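Local atomic coordinates of minor capsid protein (PDB entry 6G42), a protein that forms the pentons of the mavirus capsid, probably closing the fivefold vertices of the virophage shell as a pentamer of single jelly-roll subunits. Residues H71-I85 with N152-F166. Sequence-based numbering, arbitrary orientation.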
ATOM      1  N   HIS C  71     -16.625  20.027  21.512  1.00 67.25           N
ATOM      2  CA  HIS C  71     -17.330  20.606  20.359  1.00 66.32           C
ATOM      3  C   HIS C  71     -18.499  21.493  20.801  1.00 65.67           C
ATOM      4  O   HIS C  71     -19.197  21.170  21.760  1.00 65.63           O
ATOM      5  CB  HIS C  71     -17.859  19.497  19.444  1.00 66.11           C
ATOM      6  CG  HIS C  71     -16.863  18.414  19.155  1.00 66.30           C
ATOM      7  ND1 HIS C  71     -16.012  18.449  18.073  1.00 65.40           N
ATOM      8  CD2 HIS C  71     -16.591  17.260  19.810  1.00 65.96           C
ATOM      9  CE1 HIS C  71     -15.254  17.366  18.077  1.00 64.75           C
ATOM     10  NE2 HIS C  71     -15.587  16.627  19.119  1.00 64.29           N
ATOM     11  N   ASP C  72     -18.704  22.600  20.086  1.00 67.33           N
ATOM     12  CA  ASP C  72     -19.834  23.514  20.315  1.00 67.57           C
ATOM     13  C   ASP C  72     -20.656  23.643  19.036  1.00 62.78           C
ATOM     14  O   ASP C  72     -20.556  24.636  18.316  1.00 60.37           O
ATOM     15  CB  ASP C  72     -19.333  24.896  20.761  1.00 72.14           C
ATOM     16  CG  ASP C  72     -18.583  24.856  22.085  1.00 77.44           C
ATOM     17  OD1 ASP C  72     -19.061  24.206  23.042  1.00 82.59           O
ATOM     18  OD2 ASP C  72     -17.512  25.495  22.175  1.00 81.70           O
ATOM     19  N   TYR C  73     -21.467  22.628  18.760  1.00 61.78           N
ATOM     20  CA  TYR C  73     -22.255  22.586  17.528  1.00 63.99           C
ATOM     21  C   TYR C  73     -23.545  23.392  17.655  1.00 66.84           C
ATOM     22  O   TYR C  73     -24.098  23.521  18.746  1.00 67.30           O
ATOM     23  CB  TYR C  73     -22.585  21.138  17.123  1.00 62.24           C
ATOM     24  CG  TYR C  73     -21.396  20.246  16.765  1.00 62.22           C
ATOM     25  CD1 TYR C  73     -20.160  20.777  16.362  1.00 61.96           C
ATOM     26  CD2 TYR C  73     -21.528  18.856  16.792  1.00 62.65           C
ATOM     27  CE1 TYR C  73     -19.095  19.949  16.033  1.00 62.92           C
ATOM     28  CE2 TYR C  73     -20.469  18.022  16.462  1.00 63.31           C
ATOM     29  CZ  TYR C  73     -19.253  18.571  16.087  1.00 63.31           C
ATOM     30  OH  TYR C  73     -18.201  17.748  15.760  1.00 60.71           O
ATOM     31  N   GLN C  74     -24.001  23.928  16.521  1.00 70.60           N
ATOM     32  CA  GLN C  74     -25.293  24.608  16.397  1.00 73.76           C
ATOM     33  C   GLN C  74     -25.829  24.424  14.985  1.00 73.13           C
ATOM     34  O   GLN C  74     -25.119  24.698  14.016  1.00 72.64           O
ATOM     35  CB  GLN C  74     -25.177  26.114  16.641  1.00 79.22           C
ATOM     36  CG  GLN C  74     -24.844  26.538  18.061  1.00 82.79           C
ATOM     37  CD  GLN C  74     -24.876  28.052  18.250  1.00 85.48           C
ATOM     38  OE1 GLN C  74     -25.496  28.783  17.471  1.00 81.07           O
ATOM     39  NE2 GLN C  74     -24.201  28.529  19.295  1.00 88.96           N
ATOM     40  N   VAL C  75     -27.077  23.974  14.878  1.00 73.05           N
ATOM     41  CA  VAL C  75     -27.796  23.964  13.593  1.00 73.67           C
ATOM     42  C   VAL C  75     -28.771  25.137  13.529  1.00 76.78           C
ATOM     43  O   VAL C  75     -29.021  25.803  14.533  1.00 78.74           O
ATOM     44  CB  VAL C  75     -28.528  22.631  13.298  1.00 73.55           C
ATOM     45  CG1 VAL C  75     -27.517  21.516  13.085  1.00 72.47           C
ATOM     46  CG2 VAL C  75     -29.528  22.259  14.389  1.00 75.80           C
ATOM     47  N   GLY C  76     -29.298  25.390  12.337  1.00 79.88           N
ATOM     48  CA  GLY C  76     -30.264  26.466  12.121  1.00 81.65           C
ATOM     49  C   GLY C  76     -31.027  26.302  10.825  1.00 84.78           C
ATOM     50  O   GLY C  76     -30.719  25.421  10.023  1.00 85.58           O
ATOM     51  N   ILE C  77     -32.038  27.146  10.630  1.00 90.09           N
ATOM     52  CA  ILE C  77     -32.851  27.126   9.408  1.00 91.36           C
ATOM     53  C   ILE C  77     -33.020  28.539   8.869  1.00 94.45           C
ATOM     54  O   ILE C  77     -33.398  29.451   9.604  1.00 95.84           O
ATOM     55  CB  ILE C  77     -34.224  26.468   9.639  1.00 91.56           C
ATOM     56  CG1 ILE C  77     -34.019  25.134  10.362  1.00 93.50           C
ATOM     57  CG2 ILE C  77     -34.953  26.285   8.309  1.00 92.53           C
ATOM     58  CD1 ILE C  77     -35.223  24.231  10.430  1.00 96.21           C
ATOM     59  N   PHE C  78     -32.745  28.687   7.573  1.00100.20           N
ATOM     60  CA  PHE C  78     -32.733  29.972   6.878  1.00101.78           C
ATOM     61  C   PHE C  78     -33.800  29.946   5.791  1.00103.28           C
ATOM     62  O   PHE C  78     -33.746  29.111   4.884  1.00101.42           O
ATOM     63  CB  PHE C  78     -31.353  30.199   6.258  1.00102.89           C
ATOM     64  CG  PHE C  78     -31.161  31.562   5.652  1.00103.87           C
ATOM     65  CD1 PHE C  78     -30.827  32.650   6.448  1.00105.45           C
ATOM     66  CD2 PHE C  78     -31.284  31.754   4.278  1.00104.80           C
ATOM     67  CE1 PHE C  78     -30.636  33.907   5.888  1.00106.94           C
ATOM     68  CE2 PHE C  78     -31.094  33.008   3.712  1.00103.78           C
ATOM     69  CZ  PHE C  78     -30.768  34.086   4.518  1.00106.03           C
ATOM     70  N   ASN C  79     -34.771  30.849   5.896  1.00107.18           N
ATOM     71  CA  ASN C  79     -35.848  30.966   4.913  1.00110.48           C
ATOM     72  C   ASN C  79     -35.363  31.813   3.737  1.00113.53           C
ATOM     73  O   ASN C  79     -34.719  32.843   3.940  1.00114.92           O
ATOM     74  CB  ASN C  79     -37.085  31.607   5.556  1.00110.52           C
ATOM     75  CG  ASN C  79     -38.358  31.427   4.730  1.00109.52           C
ATOM     76  OD1 ASN C  79     -38.383  30.711   3.726  1.00105.70           O
ATOM     77  ND2 ASN C  79     -39.430  32.080   5.166  1.00110.43           N
ATOM     78  N   ARG C  80     -35.669  31.373   2.519  1.00115.27           N
ATOM     79  CA  ARG C  80     -35.283  32.108   1.306  1.00116.61           C
ATOM     80  C   ARG C  80     -36.189  33.304   1.044  1.00118.84           C
ATOM     81  O   ARG C  80     -35.695  34.402   0.779  1.00124.02           O
ATOM     82  CB  ARG C  80     -35.294  31.197   0.080  1.00117.09           C
ATOM     83  CG  ARG C  80     -34.034  30.368  -0.098  1.00116.91           C
ATOM     84  CD  ARG C  80     -34.262  29.339  -1.184  1.00116.39           C
ATOM     85  NE  ARG C  80     -33.048  28.846  -1.823  1.00115.11           N
ATOM     86  CZ  ARG C  80     -33.034  27.971  -2.831  1.00114.03           C
ATOM     87  NH1 ARG C  80     -34.170  27.479  -3.322  1.00112.36           N
ATOM     88  NH2 ARG C  80     -31.880  27.580  -3.356  1.00114.70           N
ATOM     89  N   SER C  81     -37.503  33.080   1.109  1.00117.76           N
ATOM     90  CA  SER C  81     -38.507  34.111   0.803  1.00114.61           C
ATOM     91  C   SER C  81     -38.329  35.379   1.646  1.00115.66           C
ATOM     92  O   SER C  81     -38.148  36.465   1.093  1.00115.35           O
ATOM     93  CB  SER C  81     -39.929  33.552   0.952  1.00111.64           C
ATOM     94  OG  SER C  81     -40.061  32.767   2.123  1.00112.40           O
ATOM     95  N   THR C  82     -38.359  35.233   2.972  1.00116.94           N
ATOM     96  CA  THR C  82     -38.092  36.361   3.886  1.00119.24           C
ATOM     97  C   THR C  82     -36.598  36.744   3.919  1.00120.55           C
ATOM     98  O   THR C  82     -36.258  37.892   4.219  1.00118.68           O
ATOM     99  CB  THR C  82     -38.587  36.090   5.330  1.00118.28           C
ATOM    100  OG1 THR C  82     -37.888  34.975   5.892  1.00121.04           O
ATOM    101  CG2 THR C  82     -40.088  35.814   5.354  1.00116.47           C
ATOM    102  N   ASP C  83     -35.731  35.772   3.615  1.00120.91           N
ATOM    103  CA  ASP C  83     -34.267  35.950   3.538  1.00118.09           C
ATOM    104  C   ASP C  83     -33.662  36.243   4.925  1.00116.52           C
ATOM    105  O   ASP C  83     -32.771  37.087   5.073  1.00114.25           O
ATOM    106  CB  ASP C  83     -33.896  37.027   2.496  1.00117.40           C
ATOM    107  CG  ASP C  83     -32.519  36.806   1.879  1.00114.41           C
ATOM    108  OD1 ASP C  83     -32.257  35.696   1.371  1.00111.17           O
ATOM    109  OD2 ASP C  83     -31.704  37.752   1.886  1.00112.79           O
ATOM    110  N   GLU C  84     -34.154  35.514   5.927  1.00113.94           N
ATOM    111  CA  GLU C  84     -33.808  35.730   7.337  1.00112.79           C
ATOM    112  C   GLU C  84     -33.628  34.399   8.073  1.00110.43           C
ATOM    113  O   GLU C  84     -34.147  33.363   7.647  1.00108.80           O
ATOM    114  CB  GLU C  84     -34.914  36.540   8.029  1.00114.51           C
ATOM    115  CG  GLU C  84     -35.009  38.004   7.612  1.00113.92           C
ATOM    116  CD  GLU C  84     -34.167  38.927   8.473  1.00113.14           C
ATOM    117  OE1 GLU C  84     -32.989  38.604   8.730  1.00113.88           O
ATOM    118  OE2 GLU C  84     -34.683  39.983   8.890  1.00111.22           O
ATOM    119  N   ILE C  85     -32.894  34.446   9.184  1.00107.95           N
ATOM    120  CA  ILE C  85     -32.720  33.291  10.072  1.00103.37           C
ATOM    121  C   ILE C  85     -34.027  33.084  10.840  1.00101.00           C
ATOM    122  O   ILE C  85     -34.540  34.019  11.454  1.00 97.98           O
ATOM    123  CB  ILE C  85     -31.554  33.504  11.075  1.00102.02           C
ATOM    124  CG1 ILE C  85     -30.217  33.650  10.334  1.00102.11           C
ATOM    125  CG2 ILE C  85     -31.469  32.354  12.081  1.00101.43           C
ATOM    126  CD1 ILE C  85     -29.127  34.322  11.148  1.00102.53           C
ATOM    127  N   ASN C 152     -36.508  24.222  -2.092  1.00107.77           N
ATOM    128  CA  ASN C 152     -37.004  25.474  -2.679  1.00109.18           C
ATOM    129  C   ASN C 152     -37.263  26.535  -1.605  1.00108.20           C
ATOM    130  O   ASN C 152     -36.948  27.709  -1.802  1.00102.57           O
ATOM    131  CB  ASN C 152     -38.286  25.232  -3.490  1.00110.01           C
ATOM    132  CG  ASN C 152     -38.036  24.431  -4.763  1.00110.54           C
ATOM    133  OD1 ASN C 152     -37.112  24.726  -5.523  1.00110.35           O
ATOM    134  ND2 ASN C 152     -38.865  23.419  -5.006  1.00108.63           N
ATOM    135  N   GLY C 153     -37.830  26.109  -0.477  1.00109.05           N
ATOM    136  CA  GLY C 153     -38.170  27.012   0.623  1.00109.68           C
ATOM    137  C   GLY C 153     -37.003  27.443   1.494  1.00108.91           C
ATOM    138  O   GLY C 153     -36.736  28.636   1.639  1.00105.49           O
ATOM    139  N   HIS C 154     -36.310  26.463   2.071  1.00110.14           N
ATOM    140  CA  HIS C 154     -35.353  26.703   3.162  1.00108.98           C
ATOM    141  C   HIS C 154     -33.969  26.094   2.932  1.00106.74           C
ATOM    142  O   HIS C 154     -33.757  25.311   2.004  1.00108.83           O
ATOM    143  CB  HIS C 154     -35.922  26.150   4.473  1.00110.02           C
ATOM    144  CG  HIS C 154     -37.322  26.598   4.768  1.00111.73           C
ATOM    145  ND1 HIS C 154     -38.434  25.938   4.291  1.00111.41           N
ATOM    146  CD2 HIS C 154     -37.787  27.641   5.492  1.00112.86           C
ATOM    147  CE1 HIS C 154     -39.525  26.553   4.712  1.00110.45           C
ATOM    148  NE2 HIS C 154     -39.159  27.590   5.444  1.00112.70           N
ATOM    149  N   PHE C 155     -33.039  26.485   3.802  1.00101.50           N
ATOM    150  CA  PHE C 155     -31.706  25.887   3.899  1.00 98.61           C
ATOM    151  C   PHE C 155     -31.472  25.341   5.305  1.00 95.69           C
ATOM    152  O   PHE C 155     -32.178  25.703   6.248  1.00 98.94           O
ATOM    153  CB  PHE C 155     -30.629  26.940   3.635  1.00101.84           C
ATOM    154  CG  PHE C 155     -30.365  27.214   2.185  1.00104.38           C
ATOM    155  CD1 PHE C 155     -30.006  26.185   1.317  1.00106.22           C
ATOM    156  CD2 PHE C 155     -30.415  28.518   1.691  1.00104.49           C
ATOM    157  CE1 PHE C 155     -29.740  26.444  -0.019  1.00106.68           C
ATOM    158  CE2 PHE C 155     -30.146  28.784   0.358  1.00104.36           C
ATOM    159  CZ  PHE C 155     -29.808  27.745  -0.498  1.00106.69           C
ATOM    160  N   ILE C 156     -30.467  24.475   5.429  1.00 89.74           N
ATOM    161  CA  ILE C 156     -29.926  24.053   6.724  1.00 83.47           C
ATOM    162  C   ILE C 156     -28.642  24.847   6.967  1.00 80.95           C
ATOM    163  O   ILE C 156     -27.816  24.986   6.062  1.00 79.16           O
ATOM    164  CB  ILE C 156     -29.613  22.541   6.756  1.00 84.79           C
ATOM    165  CG1 ILE C 156     -30.894  21.722   6.548  1.00 85.17           C
ATOM    166  CG2 ILE C 156     -28.960  22.145   8.081  1.00 86.17           C
ATOM    167  CD1 ILE C 156     -30.652  20.273   6.170  1.00 83.69           C
ATOM    168  N   MET C 157     -28.483  25.350   8.192  1.00 80.89           N
ATOM    169  CA  MET C 157     -27.314  26.142   8.603  1.00 78.52           C
ATOM    170  C   MET C 157     -26.426  25.333   9.536  1.00 74.75           C
ATOM    171  O   MET C 157     -26.929  24.657  10.426  1.00 74.87           O
ATOM    172  CB  MET C 157     -27.748  27.396   9.363  1.00 81.63           C
ATOM    173  CG  MET C 157     -28.534  28.416   8.558  1.00 82.97           C
ATOM    174  SD  MET C 157     -29.390  29.582   9.636  1.00 85.95           S
ATOM    175  CE  MET C 157     -28.031  30.372  10.494  1.00 83.39           C
ATOM    176  N   PHE C 158     -25.114  25.413   9.321  1.00 72.32           N
ATOM    177  CA  PHE C 158     -24.097  24.819  10.197  1.00 70.70           C
ATOM    178  C   PHE C 158     -23.230  25.964  10.716  1.00 68.74           C
ATOM    179  O   PHE C 158     -22.760  26.792   9.931  1.00 68.69           O
ATOM    180  CB  PHE C 158     -23.182  23.874   9.394  1.00 71.71           C
ATOM    181  CG  PHE C 158     -23.713  22.467   9.195  1.00 72.25           C
ATOM    182  CD1 PHE C 158     -25.077  22.174   9.149  1.00 71.32           C
ATOM    183  CD2 PHE C 158     -22.813  21.425   8.992  1.00 73.98           C
ATOM    184  CE1 PHE C 158     -25.524  20.876   8.943  1.00 71.33           C
ATOM    185  CE2 PHE C 158     -23.257  20.126   8.784  1.00 75.27           C
ATOM    186  CZ  PHE C 158     -24.616  19.852   8.759  1.00 72.45           C
ATOM    187  N   ASN C 159     -22.997  26.007  12.027  1.00 68.00           N
ATOM    188  CA  ASN C 159     -22.031  26.962  12.606  1.00 68.25           C
ATOM    189  C   ASN C 159     -20.594  26.493  12.329  1.00 66.60           C
ATOM    190  O   ASN C 159     -20.394  25.439  11.726  1.00 65.19           O
ATOM    191  CB  ASN C 159     -22.295  27.202  14.104  1.00 67.98           C
ATOM    192  CG  ASN C 159     -21.884  26.036  14.984  1.00 67.35           C
ATOM    193  OD1 ASN C 159     -21.894  24.886  14.558  1.00 69.48           O
ATOM    194  ND2 ASN C 159     -21.555  26.329  16.236  1.00 68.26           N
ATOM    195  N   ASP C 160     -19.604  27.263  12.770  1.00 66.71           N
ATOM    196  CA  ASP C 160     -18.215  27.012  12.374  1.00 68.42           C
ATOM    197  C   ASP C 160     -17.613  25.695  12.892  1.00 70.26           C
ATOM    198  O   ASP C 160     -16.761  25.117  12.226  1.00 73.91           O
ATOM    199  CB  ASP C 160     -17.307  28.186  12.755  1.00 69.79           C
ATOM    200  CG  ASP C 160     -15.993  28.190  11.975  1.00 71.67           C
ATOM    201  OD1 ASP C 160     -16.027  27.978  10.740  1.00 72.97           O
ATOM    202  OD2 ASP C 160     -14.928  28.395  12.601  1.00 71.38           O
ATOM    203  N   ASP C 161     -18.041  25.224  14.062  1.00 68.54           N
ATOM    204  CA  ASP C 161     -17.599  23.906  14.553  1.00 68.07           C
ATOM    205  C   ASP C 161     -18.192  22.758  13.725  1.00 68.44           C
ATOM    206  O   ASP C 161     -17.488  21.795  13.415  1.00 68.97           O
ATOM    207  CB  ASP C 161     -17.901  23.728  16.046  1.00 67.40           C
ATOM    208  CG  ASP C 161     -16.873  24.425  16.948  1.00 69.52           C
ATOM    209  OD1 ASP C 161     -16.182  25.363  16.486  1.00 66.58           O
ATOM    210  OD2 ASP C 161     -16.758  24.032  18.132  1.00 71.26           O
ATOM    211  N   MET C 162     -19.470  22.869  13.369  1.00 69.41           N
ATOM    212  CA  MET C 162     -20.126  21.914  12.463  1.00 70.67           C
ATOM    213  C   MET C 162     -19.501  21.958  11.066  1.00 68.22           C
ATOM    214  O   MET C 162     -19.178  20.923  10.492  1.00 69.44           O
ATOM    215  CB  MET C 162     -21.625  22.212  12.360  1.00 72.96           C
ATOM    216  CG  MET C 162     -22.434  21.809  13.585  1.00 73.70           C
ATOM    217  SD  MET C 162     -22.859  20.059  13.598  1.00 76.38           S
ATOM    218  CE  MET C 162     -24.169  20.030  12.382  1.00 75.24           C
ATOM    219  N   ARG C 163     -19.349  23.167  10.537  1.00 66.89           N
ATOM    220  CA  ARG C 163     -18.679  23.411   9.257  1.00 66.49           C
ATOM    221  C   ARG C 163     -17.365  22.638   9.139  1.00 63.63           C
ATOM    222  O   ARG C 163     -17.156  21.905   8.177  1.00 63.11           O
ATOM    223  CB  ARG C 163     -18.422  24.917   9.101  1.00 69.53           C
ATOM    224  CG  ARG C 163     -17.531  25.349   7.940  1.00 70.78           C
ATOM    225  CD  ARG C 163     -18.215  25.164   6.606  1.00 72.22           C
ATOM    226  NE  ARG C 163     -17.491  25.866   5.542  1.00 71.68           N
ATOM    227  CZ  ARG C 163     -16.583  25.325   4.730  1.00 70.03           C
ATOM    228  NH1 ARG C 163     -16.235  24.037   4.818  1.00 71.77           N
ATOM    229  NH2 ARG C 163     -16.009  26.091   3.806  1.00 69.01           N
ATOM    230  N   VAL C 164     -16.492  22.803  10.127  1.00 60.81           N
ATOM    231  CA  VAL C 164     -15.160  22.195  10.097  1.00 58.84           C
ATOM    232  C   VAL C 164     -15.243  20.667  10.172  1.00 59.88           C
ATOM    233  O   VAL C 164     -14.657  19.969   9.335  1.00 66.20           O
ATOM    234  CB  VAL C 164     -14.231  22.774  11.198  1.00 56.17           C
ATOM    235  CG1 VAL C 164     -12.890  22.051  11.236  1.00 55.44           C
ATOM    236  CG2 VAL C 164     -13.972  24.251  10.944  1.00 55.94           C
ATOM    237  N   ASP C 165     -15.976  20.151  11.156  1.00 56.67           N
ATOM    238  CA  ASP C 165     -16.040  18.701  11.382  1.00 53.82           C
ATOM    239  C   ASP C 165     -16.864  17.931  10.346  1.00 52.31           C
ATOM    240  O   ASP C 165     -16.688  16.719  10.214  1.00 53.39           O
ATOM    241  CB  ASP C 165     -16.520  18.398  12.802  1.00 53.20           C
ATOM    242  CG  ASP C 165     -15.483  18.760  13.866  1.00 53.00           C
ATOM    243  OD1 ASP C 165     -14.372  19.229  13.525  1.00 51.16           O
ATOM    244  OD2 ASP C 165     -15.780  18.572  15.061  1.00 52.80           O
ATOM    245  N   PHE C 166     -17.738  18.619   9.615  1.00 51.29           N
ATOM    246  CA  PHE C 166     -18.457  18.022   8.470  1.00 53.59           C
ATOM    247  C   PHE C 166     -18.175  18.820   7.183  1.00 54.46           C
ATOM    248  O   PHE C 166     -19.077  19.138   6.412  1.00 53.27           O
ATOM    249  CB  PHE C 166     -19.956  17.920   8.771  1.00 54.40           C
ATOM    250  CG  PHE C 166     -20.266  17.172  10.041  1.00 55.41           C
ATOM    251  CD1 PHE C 166     -20.310  17.831  11.264  1.00 55.38           C
ATOM    252  CD2 PHE C 166     -20.494  15.805  10.022  1.00 55.50           C
ATOM    253  CE1 PHE C 166     -20.583  17.145  12.437  1.00 55.12           C
ATOM    254  CE2 PHE C 166     -20.776  15.116  11.194  1.00 55.90           C
ATOM    255  CZ  PHE C 166     -20.821  15.788  12.403  1.00 55.09           C
TER
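With CG of Tyr73 beside its backbone N (chi1 -64°) and the Met162 chain bent at both chi2 (-82°) and chi3, ring and thioether meet in a Met-aromatic contact: SD lies over one face of Tyr73, 3.5 Å from its CG, while CB of His71 covers the opposite face. Tyr73 OH reaches the anti lone pair of Asp165 OD2 (2.7 Å), the carboxylate almost perpendicular to the ring; OD1 of Asp165 pairs with Lys60 of a neighbouring subunit. Asn159 shows how one amide can serve two segments of one chain. Asn159 ND2 gives a hydrogen bond to Asp72 O (2.9 Å), the acceptor almost in the amide plane, and OD1 accepts weakly from Gln74 N and from Met162 N, the latter capping helix 160-165. Strands 74-79 and 154-158 run antiparallel as second and third strands of a five-stranded sheet, separate from the sheet holding the first and last strands, 8-15 and 296-305. On one face Met157 lies over Gly76, with SD 3.7 Å from Ile77 N and CE reaching Ile85 CG1. Val75, Ile77, Ile156 and Phe158 line the other, where Val75 and Ile77 pack on helix 106-120. Arg80, extended from CG to NE, runs past the Phe155 ring and bonds through NH1 to Asn152 O (3.2 Å).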